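Local coordinates for protein F420-H2 Dependent Reductase A (Mycobacterium smegmatis str. MC2 155, PDB 3H96) that probably binds the deazaflavin coenzyme F420 and belongs to a group of mycobacterial F420H2-dependent reductases found to include aflatoxin-degrading enzymes, at residues R110-Q115 and D124-T129; V64-A69 and P75-N80. All blocks are in the same frame, centred on the assembly; numbering follows the deposited sequence.

Contact 1: residues R110-Q115 and D124-T129; sequences RIYSEQ and DYEKKT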
ATOM      1  N   ARG A 110     -10.376   1.587  11.969  1.00 15.07           N
ATOM      2  CA  ARG A 110      -9.436   1.309  12.987  1.00 17.51           C
ATOM      3  C   ARG A 110      -8.033   1.146  12.447  1.00 14.79           C
ATOM      4  O   ARG A 110      -7.093   1.646  13.043  1.00 12.50           O
ATOM      5  CB  ARG A 110      -9.872   0.240  14.020  1.00 19.90           C
ATOM      6  CG  ARG A 110      -9.771  -1.131  13.591  1.00 27.17           C
ATOM      7  CD  ARG A 110      -9.875  -2.102  14.766  0.50 29.17           C
ATOM      8  NE  ARG A 110     -10.420  -3.380  14.307  0.50 31.98           N
ATOM      9  CZ  ARG A 110      -9.786  -4.213  13.488  0.50 32.11           C
ATOM     10  NH1 ARG A 110      -8.582  -3.909  13.042  0.50 29.66           N
ATOM     11  NH2 ARG A 110     -10.362  -5.355  13.116  0.50 33.90           N
ATOM     12  N   ILE A 111      -7.883   0.467  11.307  1.00 14.70           N
ATOM     13  CA  ILE A 111      -6.540   0.261  10.744  1.00 12.48           C
ATOM     14  C   ILE A 111      -6.013   1.628  10.223  1.00 13.18           C
ATOM     15  O   ILE A 111      -4.870   1.991  10.496  1.00 10.36           O
ATOM     16  CB  ILE A 111      -6.575  -0.774   9.657  1.00 13.42           C
ATOM     17  CG1 ILE A 111      -6.879  -2.162  10.255  1.00 12.25           C
ATOM     18  CG2 ILE A 111      -5.287  -0.785   8.775  1.00 12.20           C
ATOM     19  CD1 ILE A 111      -7.579  -3.017   9.224  1.00 16.21           C
ATOM     20  N   TYR A 112      -6.882   2.400   9.548  1.00 13.05           N
ATOM     21  CA  TYR A 112      -6.470   3.718   9.137  1.00 13.38           C
ATOM     22  C   TYR A 112      -6.083   4.555  10.348  1.00 13.64           C
ATOM     23  O   TYR A 112      -5.080   5.241  10.290  1.00 13.12           O
ATOM     24  CB  TYR A 112      -7.570   4.455   8.345  1.00 13.84           C
ATOM     25  CG  TYR A 112      -6.958   5.526   7.467  1.00 12.51           C
ATOM     26  CD1 TYR A 112      -6.658   6.802   7.984  1.00 13.45           C
ATOM     27  CD2 TYR A 112      -6.632   5.242   6.120  1.00 14.84           C
ATOM     28  CE1 TYR A 112      -6.052   7.772   7.179  1.00 10.64           C
ATOM     29  CE2 TYR A 112      -6.057   6.198   5.288  1.00 12.88           C
ATOM     30  CZ  TYR A 112      -5.772   7.478   5.863  1.00 15.48           C
ATOM     31  OH  TYR A 112      -5.206   8.446   5.103  1.00 12.77           O
ATOM     32  N   SER A 113      -6.853   4.523  11.451  1.00 13.98           N
ATOM     33  CA  SER A 113      -6.452   5.322  12.622  1.00 14.82           C
ATOM     34  C   SER A 113      -5.094   4.970  13.163  1.00 13.48           C
ATOM     35  O   SER A 113      -4.407   5.838  13.577  1.00 10.13           O
ATOM     36  CB  SER A 113      -7.426   5.244  13.805  1.00 17.10           C
ATOM     37  OG  SER A 113      -8.694   5.460  13.263  1.00 23.01           O
ATOM     38  N   GLU A 114      -4.712   3.697  13.157  1.00 13.39           N
ATOM     39  CA  GLU A 114      -3.371   3.291  13.654  1.00 12.70           C
ATOM     40  C   GLU A 114      -2.298   3.825  12.711  1.00 12.50           C
ATOM     41  O   GLU A 114      -1.264   4.377  13.124  1.00 12.44           O
ATOM     42  CB  GLU A 114      -3.277   1.743  13.819  1.00 14.39           C
ATOM     43  CG  GLU A 114      -1.914   1.216  14.384  1.00 10.81           C
ATOM     44  CD  GLU A 114      -1.539   1.849  15.765  1.00 16.78           C
ATOM     45  OE1 GLU A 114      -0.320   1.978  16.098  1.00 14.96           O
ATOM     46  OE2 GLU A 114      -2.468   2.269  16.484  1.00 20.19           O
ATOM     47  N   GLN A 115      -2.550   3.707  11.415  1.00 12.39           N
ATOM     48  CA  GLN A 115      -1.582   4.264  10.466  1.00 11.26           C
ATOM     49  C   GLN A 115      -1.395   5.780  10.662  1.00 10.08           C
ATOM     50  O   GLN A 115      -0.255   6.286  10.700  1.00 10.09           O
ATOM     51  CB  GLN A 115      -2.026   3.986   9.032  1.00 10.04           C
ATOM     52  CG  GLN A 115      -0.986   4.499   7.936  1.00 10.29           C
ATOM     53  CD  GLN A 115       0.400   3.824   7.961  1.00 11.99           C
ATOM     54  OE1 GLN A 115       1.316   4.195   7.158  1.00 14.51           O
ATOM     55  NE2 GLN A 115       0.598   2.898   8.848  1.00  8.76           N
ATOM     56  N   ASP A 124      -4.065  14.056   7.458  1.00 19.85           N
ATOM     57  CA  ASP A 124      -4.267  15.162   6.514  1.00 20.02           C
ATOM     58  C   ASP A 124      -4.850  14.629   5.208  1.00 18.32           C
ATOM     59  O   ASP A 124      -5.754  15.247   4.629  1.00 17.07           O
ATOM     60  CB  ASP A 124      -2.956  15.938   6.294  1.00 21.71           C
ATOM     61  CG  ASP A 124      -3.128  17.161   5.342  1.00 30.57           C
ATOM     62  OD1 ASP A 124      -3.843  18.121   5.711  1.00 37.55           O
ATOM     63  OD2 ASP A 124      -2.585  17.147   4.201  1.00 38.08           O
ATOM     64  N   TYR A 125      -4.405  13.447   4.733  1.00 16.53           N
ATOM     65  CA  TYR A 125      -4.965  12.952   3.460  1.00 16.61           C
ATOM     66  C   TYR A 125      -6.463  12.778   3.603  1.00 18.19           C
ATOM     67  O   TYR A 125      -7.218  13.057   2.677  1.00 16.27           O
ATOM     68  CB  TYR A 125      -4.366  11.625   3.005  1.00 16.59           C
ATOM     69  CG  TYR A 125      -2.863  11.647   2.872  1.00 18.33           C
ATOM     70  CD1 TYR A 125      -2.164  12.820   2.522  1.00 24.15           C
ATOM     71  CD2 TYR A 125      -2.144  10.486   3.060  1.00 21.53           C
ATOM     72  CE1 TYR A 125      -0.767  12.809   2.392  1.00 25.48           C
ATOM     73  CE2 TYR A 125      -0.818  10.462   2.942  1.00 24.87           C
ATOM     74  CZ  TYR A 125      -0.119  11.604   2.594  1.00 28.63           C
ATOM     75  OH  TYR A 125       1.248  11.498   2.513  1.00 30.59           O
ATOM     76  N   GLU A 126      -6.882  12.295   4.771  1.00 17.30           N
ATOM     77  CA  GLU A 126      -8.273  12.047   4.924  1.00 19.63           C
ATOM     78  C   GLU A 126      -9.059  13.375   5.017  1.00 21.19           C
ATOM     79  O   GLU A 126     -10.208  13.436   4.548  1.00 18.78           O
ATOM     80  CB  GLU A 126      -8.499  11.187   6.151  1.00 20.52           C
ATOM     81  CG  GLU A 126      -9.354  10.071   5.773  1.00 24.86           C
ATOM     82  CD  GLU A 126      -9.472   8.979   6.793  1.00 24.24           C
ATOM     83  OE1 GLU A 126      -9.230   9.229   8.007  1.00 24.59           O
ATOM     84  OE2 GLU A 126      -9.827   7.876   6.330  1.00 22.72           O
ATOM     85  N   LYS A 127      -8.452  14.426   5.604  1.00 21.88           N
ATOM     86  CA  LYS A 127      -9.150  15.716   5.612  1.00 24.72           C
ATOM     87  C   LYS A 127      -9.269  16.278   4.193  1.00 24.13           C
ATOM     88  O   LYS A 127     -10.321  16.779   3.843  1.00 25.46           O
ATOM     89  CB  LYS A 127      -8.522  16.738   6.582  1.00 26.81           C
ATOM     90  CG  LYS A 127      -8.573  16.248   8.062  1.00 31.31           C
ATOM     91  CD  LYS A 127      -8.523  17.365   9.093  1.00 39.81           C
ATOM     92  CE  LYS A 127      -9.547  17.083  10.229  1.00 39.69           C
ATOM     93  NZ  LYS A 127     -10.450  18.277  10.470  1.00 42.01           N
ATOM     94  N   LYS A 128      -8.209  16.204   3.394  1.00 22.74           N
ATOM     95  CA  LYS A 128      -8.245  16.516   1.932  1.00 22.96           C
ATOM     96  C   LYS A 128      -9.295  15.771   1.086  1.00 20.91           C
ATOM     97  O   LYS A 128      -9.761  16.277   0.092  1.00 20.86           O
ATOM     98  CB  LYS A 128      -6.853  16.244   1.296  1.00 21.53           C
ATOM     99  CG  LYS A 128      -5.765  17.256   1.712  1.00 26.14           C
ATOM    100  CD  LYS A 128      -4.447  17.049   0.922  1.00 32.87           C
ATOM    101  CE  LYS A 128      -4.573  17.552  -0.564  1.00 36.38           C
ATOM    102  NZ  LYS A 128      -3.194  17.770  -1.180  1.00 44.07           N
ATOM    103  N   THR A 129      -9.609  14.528   1.439  1.00 20.12           N
ATOM    104  CA  THR A 129     -10.559  13.771   0.656  1.00 19.50           C
ATOM    105  C   THR A 129     -11.943  13.700   1.262  1.00 21.00           C
ATOM    106  O   THR A 129     -12.801  13.029   0.725  1.00 21.60           O
ATOM    107  CB  THR A 129     -10.041  12.347   0.390  1.00 17.96           C
ATOM    108  OG1 THR A 129      -9.867  11.702   1.643  1.00 16.81           O
ATOM    109  CG2 THR A 129      -8.699  12.396  -0.318  1.00 16.28           C
TER
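Two consecutive helices, 105-118 and 121-128, on the flank of the PNPOX-like split-barrel fold are joined here by one tyrosine: Tyr112 reaches across to Tyr125 and Glu126. The backbones stay well apart, 9.5 Å between the CA atoms of Tyr112 and Glu126, and only these three side chains bridge the distance. With CG roughly anti to the backbone N (chi1 -157°), the Tyr112 ring is carried toward the second helix, alongside the Glu126 side chain, which runs the opposite way. The Glu126 carboxylate lies over one face of that ring, the two planes 25° apart. Glu126 OE2 sits 3.7 Å above the ring plane, over its centre, while Glu126 OE1 is 3.5 Å from Tyr112 CD1. A carboxylate over a phenol face is not expected to be attractive in itself; the salt bridge from Glu126 OE2 to Arg108 would offset its charge and probably helps to hold it there. Farther out, Tyr112 OH comes 3.9 Å from Tyr125 CB and is hydrogen-bonded to the carbonyl oxygen of Phe122. Beneath the pair, Tyr112 rests on Val137 of strand 137-142 and on Ile135, which also meets Tyr125, while Ile111 packs on strands 61-65 and 53-54.

Contact 2: residues V64-A69 and P75-N80; sequences VFASKA and PAWYYN
Largely apolar packing between the end of a sheet strand and the start of a helix makes up this contact: strand 61-65 runs out into a loop, and the chain returns at Pro75 to enter helix 76-84. Ala66, the centre of an inverse gamma turn just after the strand, is the residue around which the others gather. Its CB lies 3.7 Å from Pro75 CD and 3.8 Å from Tyr78 CB, while Trp77 brings the six-membered part of its indole up to the backbone, with CZ2 3.6 Å from Ala66 CA. The Trp77 chi1 of 65° puts CG between the backbone N and the carbonyl carbon, folding the indole back toward Pro75, whose CG stands 3.5 Å above the indole plane, offset toward the rim. Two backbone carbonyls meet C-H groups: Ala66 O is 3.4 Å from Pro75 CD, and Phe65 O, in the indole plane at the ring edge, is 3.5 Å from Trp77 CZ2. Val64 CG2 touches the far end of the same ring, 4.0 Å from Trp77 CZ3. On the outer side, the aliphatic part of Lys68 passes along the proline, with CD 3.7 Å from Pro75 CA. Trp77 also reaches Thr48 and Met50 of strand 45-51. Polar groups find partners elsewhere: Tyr78 OH bonds to Glu102, and the carbonyl oxygens of Ala66 and Ser67 both accept from the guanidinium of Arg133. With no hydrogen bond across the two segments, it is the fit of Ala66 among Pro75, Trp77 and Tyr78 that sets the helix start against the strand end.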
ATOM      1  N   VAL A  64      -2.316  -2.024   3.022  1.00  8.43           N
ATOM      2  CA  VAL A  64      -1.801  -0.876   2.269  1.00  8.47           C
ATOM      3  C   VAL A  64      -2.928   0.154   2.123  1.00  9.49           C
ATOM      4  O   VAL A  64      -4.103  -0.178   2.317  1.00  8.06           O
ATOM      5  CB  VAL A  64      -1.204  -1.250   0.907  1.00  8.94           C
ATOM      6  CG1 VAL A  64       0.082  -2.205   1.101  1.00  7.12           C
ATOM      7  CG2 VAL A  64      -2.185  -2.074   0.130  1.00  9.46           C
ATOM      8  N   PHE A  65      -2.561   1.389   1.780  1.00  7.81           N
ATOM      9  CA  PHE A  65      -3.509   2.511   1.898  1.00  8.78           C
ATOM     10  C   PHE A  65      -3.509   3.143   0.587  1.00  8.52           C
ATOM     11  O   PHE A  65      -2.447   3.655   0.152  1.00  9.84           O
ATOM     12  CB  PHE A  65      -2.982   3.522   2.972  1.00  8.90           C
ATOM     13  CG  PHE A  65      -2.899   2.901   4.332  1.00 11.45           C
ATOM     14  CD1 PHE A  65      -4.055   2.857   5.191  1.00  8.82           C
ATOM     15  CD2 PHE A  65      -1.765   2.192   4.705  1.00 13.13           C
ATOM     16  CE1 PHE A  65      -4.019   2.182   6.385  1.00 10.49           C
ATOM     17  CE2 PHE A  65      -1.731   1.507   5.947  1.00  8.69           C
ATOM     18  CZ  PHE A  65      -2.834   1.510   6.776  1.00 13.29           C
ATOM     19  N   ALA A  66      -4.662   3.185  -0.064  1.00  9.20           N
ATOM     20  CA  ALA A  66      -4.715   3.801  -1.407  1.00  9.59           C
ATOM     21  C   ALA A  66      -4.853   5.326  -1.343  1.00 11.83           C
ATOM     22  O   ALA A  66      -5.829   5.897  -1.854  1.00 13.00           O
ATOM     23  CB  ALA A  66      -5.844   3.146  -2.248  1.00 10.00           C
ATOM     24  N   SER A  67      -3.904   5.967  -0.678  1.00 10.68           N
ATOM     25  CA  SER A  67      -4.008   7.357  -0.255  1.00 13.20           C
ATOM     26  C   SER A  67      -3.707   8.373  -1.370  1.00 14.51           C
ATOM     27  O   SER A  67      -4.355   9.432  -1.471  1.00 15.05           O
ATOM     28  CB  SER A  67      -3.026   7.554   0.916  1.00 11.40           C
ATOM     29  OG  SER A  67      -1.743   7.042   0.596  1.00 13.64           O
ATOM     30  N   LYS A  68      -2.750   8.041  -2.224  1.00 15.37           N
ATOM     31  CA  LYS A  68      -2.364   8.933  -3.332  1.00 18.23           C
ATOM     32  C   LYS A  68      -2.221  10.402  -2.852  1.00 19.11           C
ATOM     33  O   LYS A  68      -2.726  11.335  -3.481  1.00 19.85           O
ATOM     34  CB  LYS A  68      -3.355   8.826  -4.514  1.00 18.35           C
ATOM     35  CG  LYS A  68      -2.809   9.485  -5.771  1.00 21.12           C
ATOM     36  CD  LYS A  68      -3.364   8.844  -7.007  1.00 25.12           C
ATOM     37  CE  LYS A  68      -4.425   9.648  -7.653  1.00 28.29           C
ATOM     38  NZ  LYS A  68      -3.840  10.461  -8.748  1.00 28.76           N
ATOM     39  N   ALA A  69      -1.588  10.555  -1.692  1.00 19.16           N
ATOM     40  CA  ALA A  69      -1.325  11.857  -1.065  1.00 20.18           C
ATOM     41  C   ALA A  69      -2.592  12.707  -0.958  1.00 20.37           C
ATOM     42  O   ALA A  69      -2.533  13.949  -1.073  1.00 19.00           O
ATOM     43  CB  ALA A  69      -0.218  12.635  -1.890  1.00 21.63           C
ATOM     44  N   PRO A  75      -5.701   5.778  -6.608  1.00 11.34           N
ATOM     45  CA  PRO A  75      -4.577   5.406  -7.508  1.00 10.36           C
ATOM     46  C   PRO A  75      -4.878   4.200  -8.403  1.00 10.08           C
ATOM     47  O   PRO A  75      -5.686   3.329  -8.041  1.00  9.48           O
ATOM     48  CB  PRO A  75      -3.417   5.120  -6.537  1.00  9.33           C
ATOM     49  CG  PRO A  75      -4.123   4.619  -5.251  1.00  9.66           C
ATOM     50  CD  PRO A  75      -5.467   5.401  -5.201  1.00 10.63           C
ATOM     51  N   ALA A  76      -4.231   4.129  -9.573  1.00  9.08           N
ATOM     52  CA  ALA A  76      -4.478   3.065 -10.480  1.00  9.08           C
ATOM     53  C   ALA A  76      -4.181   1.724  -9.805  1.00  8.63           C
ATOM     54  O   ALA A  76      -4.910   0.767 -10.045  1.00  8.77           O
ATOM     55  CB  ALA A  76      -3.623   3.181 -11.815  1.00 10.71           C
ATOM     56  N   TRP A  77      -3.119   1.618  -9.004  1.00  8.36           N
ATOM     57  CA  TRP A  77      -2.823   0.291  -8.393  1.00  8.16           C
ATOM     58  C   TRP A  77      -3.986  -0.342  -7.564  1.00  8.51           C
ATOM     59  O   TRP A  77      -4.176  -1.564  -7.518  1.00 11.10           O
ATOM     60  CB  TRP A  77      -1.517   0.310  -7.620  1.00  9.17           C
ATOM     61  CG  TRP A  77      -1.469   1.187  -6.398  1.00  7.71           C
ATOM     62  CD1 TRP A  77      -0.895   2.453  -6.314  1.00  7.89           C
ATOM     63  CD2 TRP A  77      -1.983   0.888  -5.104  1.00  9.08           C
ATOM     64  NE1 TRP A  77      -1.025   2.934  -5.010  1.00  9.83           N
ATOM     65  CE2 TRP A  77      -1.703   1.999  -4.270  1.00  9.14           C
ATOM     66  CE3 TRP A  77      -2.667  -0.210  -4.557  1.00  8.90           C
ATOM     67  CZ2 TRP A  77      -2.030   2.018  -2.935  1.00 12.04           C
ATOM     68  CZ3 TRP A  77      -3.037  -0.169  -3.248  1.00 10.71           C
ATOM     69  CH2 TRP A  77      -2.704   0.933  -2.427  1.00 10.59           C
ATOM     70  N   TYR A  78      -4.807   0.515  -6.963  1.00  7.97           N
ATOM     71  CA  TYR A  78      -5.932   0.099  -6.153  1.00  7.95           C
ATOM     72  C   TYR A  78      -6.873  -0.745  -7.011  1.00  8.22           C
ATOM     73  O   TYR A  78      -7.176  -1.882  -6.640  1.00  9.50           O
ATOM     74  CB  TYR A  78      -6.635   1.321  -5.520  1.00  8.08           C
ATOM     75  CG  TYR A  78      -8.044   0.994  -5.046  1.00  8.80           C
ATOM     76  CD1 TYR A  78      -8.259   0.216  -3.914  1.00  9.94           C
ATOM     77  CD2 TYR A  78      -9.171   1.441  -5.763  1.00  8.94           C
ATOM     78  CE1 TYR A  78      -9.546  -0.153  -3.535  1.00 12.97           C
ATOM     79  CE2 TYR A  78     -10.481   1.078  -5.375  1.00 13.39           C
ATOM     80  CZ  TYR A  78     -10.647   0.299  -4.263  1.00 11.81           C
ATOM     81  OH  TYR A  78     -11.897  -0.049  -3.849  1.00 17.17           O
ATOM     82  N   TYR A  79      -7.285  -0.224  -8.185  1.00  9.99           N
ATOM     83  CA  TYR A  79      -8.214  -0.917  -9.084  1.00 10.56           C
ATOM     84  C   TYR A  79      -7.518  -2.139  -9.641  1.00 11.31           C
ATOM     85  O   TYR A  79      -8.161  -3.165  -9.907  1.00 12.21           O
ATOM     86  CB  TYR A  79      -8.628   0.018 -10.248  1.00 11.55           C
ATOM     87  CG  TYR A  79      -9.442   1.157  -9.720  1.00 14.08           C
ATOM     88  CD1 TYR A  79     -10.764   0.946  -9.268  1.00 16.31           C
ATOM     89  CD2 TYR A  79      -8.901   2.398  -9.602  1.00 13.47           C
ATOM     90  CE1 TYR A  79     -11.511   1.985  -8.755  1.00 15.60           C
ATOM     91  CE2 TYR A  79      -9.610   3.436  -9.105  1.00 12.69           C
ATOM     92  CZ  TYR A  79     -10.915   3.238  -8.693  1.00 17.40           C
ATOM     93  OH  TYR A  79     -11.610   4.256  -8.138  1.00 13.23           O
ATOM     94  N   ASN A  80      -6.215  -2.007  -9.917  1.00 13.05           N
ATOM     95  CA  ASN A  80      -5.468  -3.153 -10.475  1.00 12.51           C
ATOM     96  C   ASN A  80      -5.494  -4.335  -9.506  1.00 12.73           C
ATOM     97  O   ASN A  80      -5.764  -5.484  -9.902  1.00 12.19           O
ATOM     98  CB  ASN A  80      -4.034  -2.725 -10.718  1.00 11.77           C
ATOM     99  CG  ASN A  80      -3.914  -1.746 -11.910  1.00 12.89           C
ATOM    100  OD1 ASN A  80      -4.883  -1.460 -12.583  1.00 11.52           O
ATOM    101  ND2 ASN A  80      -2.739  -1.214 -12.117  1.00  9.43           N
TER

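The centres of contacts 1 and 2 lie about 14 Å apart, and the contacts follow one another along the chain, contact 2 closing before contact 1 opens. They nevertheless touch directly through segment 64-69. Phe65 turns away from contact 2 toward helix 105-118, where its CZ is 3.4 Å from Gln115 CB and its CD1 is 3.6 Å from Tyr112 CD2. Tyr125 continues the interface along the loop: Tyr125 CD1 is 3.5 Å from Ala69 C, and Tyr125 CD2 is 3.7 Å from Ser67 CB. The strand end and its loop are therefore packed between helix 76-84 and the helix pair of contact 1. The model fixes no cofactor position relative to either contact.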